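Enoyl-CoA hydratase/carnithine racemase (PDB 4NEK) probably acts as a delta(3)-delta(2)-enoyl-CoA isomerase of the enoyl-CoA hydratase/isomerase family. Local coordinates at residues Glu160-Val164 with Asp165-Ala169. Sequence-based numbering, arbitrary orientation.
Sequences EPFGV and DTAEA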
loop_
_atom_site.group_PDB
_atom_site.type_symbol
_atom_site.label_atom_id
_atom_site.label_comp_id
_atom_site.label_asym_id
_atom_site.label_seq_id
_atom_site.Cartn_x
_atom_site.Cartn_y
_atom_site.Cartn_z
ATOM N N GLU C 160 1.518 -9.310 -20.009
ATOM C CA GLU C 160 2.689 -8.842 -19.310
ATOM C C GLU C 160 2.966 -9.583 -18.014
ATOM O O GLU C 160 2.052 -9.885 -17.248
ATOM C CB GLU C 160 2.558 -7.370 -19.001
ATOM C CG GLU C 160 2.793 -6.514 -20.231
ATOM C CD GLU C 160 2.596 -5.020 -19.966
ATOM O OE1 GLU C 160 2.203 -4.656 -18.815
ATOM O OE2 GLU C 160 2.818 -4.227 -20.918
ATOM N N PRO C 161 4.244 -9.879 -17.754
ATOM C CA PRO C 161 4.598 -10.561 -16.532
ATOM C C PRO C 161 4.480 -9.622 -15.368
ATOM O O PRO C 161 4.474 -8.422 -15.560
ATOM C CB PRO C 161 6.053 -10.948 -16.755
ATOM C CG PRO C 161 6.570 -10.006 -17.727
ATOM C CD PRO C 161 5.405 -9.695 -18.626
ATOM N N PHE C 162 4.339 -10.158 -14.167
ATOM C CA PHE C 162 4.236 -9.324 -12.988
ATOM C C PHE C 162 4.908 -10.031 -11.846
ATOM O O PHE C 162 5.308 -11.184 -11.997
ATOM C CB PHE C 162 2.770 -8.987 -12.666
ATOM C CG PHE C 162 1.901 -10.182 -12.399
ATOM C CD1 PHE C 162 1.318 -10.888 -13.463
ATOM C CD2 PHE C 162 1.678 -10.611 -11.112
ATOM C CE1 PHE C 162 0.513 -12.009 -13.224
ATOM C CE2 PHE C 162 0.891 -11.730 -10.859
ATOM C CZ PHE C 162 0.304 -12.423 -11.920
ATOM N N GLY C 163 5.047 -9.292 -10.735
ATOM C CA GLY C 163 5.883 -9.669 -9.627
ATOM C C GLY C 163 5.086 -9.831 -8.368
ATOM O O GLY C 163 3.853 -9.743 -8.381
ATOM N N VAL C 164 5.814 -10.064 -7.285
ATOM C CA VAL C 164 5.227 -10.326 -5.993
ATOM C C VAL C 164 4.449 -9.140 -5.431
ATOM O O VAL C 164 3.501 -9.350 -4.656
ATOM C CB VAL C 164 6.289 -10.795 -4.979
ATOM C CG1 VAL C 164 6.851 -12.147 -5.402
ATOM C CG2 VAL C 164 7.431 -9.768 -4.829
ATOM N N ASP C 165 4.812 -7.928 -5.831
ATOM C CA ASP C 165 4.031 -6.775 -5.440
ATOM C C ASP C 165 2.578 -6.882 -5.865
ATOM O O ASP C 165 1.647 -6.829 -5.060
ATOM C CB ASP C 165 4.670 -5.494 -5.955
ATOM C CG ASP C 165 4.929 -5.488 -7.492
ATOM O OD1 ASP C 165 4.957 -6.543 -8.182
ATOM O OD2 ASP C 165 5.058 -4.360 -8.035
ATOM N N THR C 166 2.375 -7.133 -7.134
ATOM C CA THR C 166 1.047 -7.241 -7.669
ATOM C C THR C 166 0.392 -8.512 -7.132
ATOM O O THR C 166 -0.773 -8.497 -6.770
ATOM C CB THR C 166 1.125 -7.260 -9.196
ATOM O OG1 THR C 166 1.768 -6.068 -9.651
ATOM C CG2 THR C 166 -0.250 -7.372 -9.825
ATOM N N ALA C 167 1.140 -9.603 -7.085
ATOM C CA ALA C 167 0.536 -10.869 -6.726
ATOM C C ALA C 167 -0.018 -10.823 -5.325
ATOM O O ALA C 167 -1.107 -11.329 -5.065
ATOM C CB ALA C 167 1.558 -11.984 -6.812
ATOM N N GLU C 168 0.731 -10.230 -4.402
ATOM C CA GLU C 168 0.185 -10.074 -3.091
ATOM C C GLU C 168 -0.942 -9.047 -3.082
ATOM O O GLU C 168 -1.961 -9.253 -2.446
ATOM C CB GLU C 168 1.237 -9.719 -2.060
ATOM C CG GLU C 168 0.643 -9.700 -0.659
ATOM C CD GLU C 168 1.656 -9.723 0.488
ATOM O OE1 GLU C 168 2.873 -9.671 0.225
ATOM O OE2 GLU C 168 1.232 -9.806 1.683
ATOM N N ALA C 169 -0.801 -7.939 -3.774
ATOM C CA ALA C 169 -1.856 -6.931 -3.713
ATOM C C ALA C 169 -3.207 -7.478 -4.219
ATOM O O ALA C 169 -4.226 -7.145 -3.684
ATOM C CB ALA C 169 -1.460 -5.713 -4.526
#
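Gly163 O accepts from Ala167 N at 3.0 Å, and this bond opens the helix that runs on to Ala169. The N-H meets the oxygen at 158°. One residue on, Val164 O takes Glu168 N at 2.9 Å. Ala169 N then continues the pattern to Asp165 O. Gly163 is thus the N-cap, and it has no side chain to offer the first turn. In Asp165 a chi1 of 54° turns the carboxylate back over its own backbone toward the next amide, where OD1 of Asp165 accepts a weak, bent bond from Thr166 N at 2.8 Å. In this crotonase-like fold the turn joins the loop after helix 149-156 to helix 164-169, packed beside strand 123-125. On the apolar side, the Phe162 ring brings its edge to the Ala167 methyl, CE2 to CB 4.1 Å, and meets Thr166 obliquely, with CD2 3.9 Å from CB. Phe124 lies nearly parallel to that ring and is also joined to Phe162 by backbone hydrogen bonding. Val164 packs on Phe124 and Val176, and touches Asp165 of the second subunit. Farther along the helix, the Glu168 chain is extended beyond CG, and its OE2 forms a salt bridge with Arg151 of the fourth subunit.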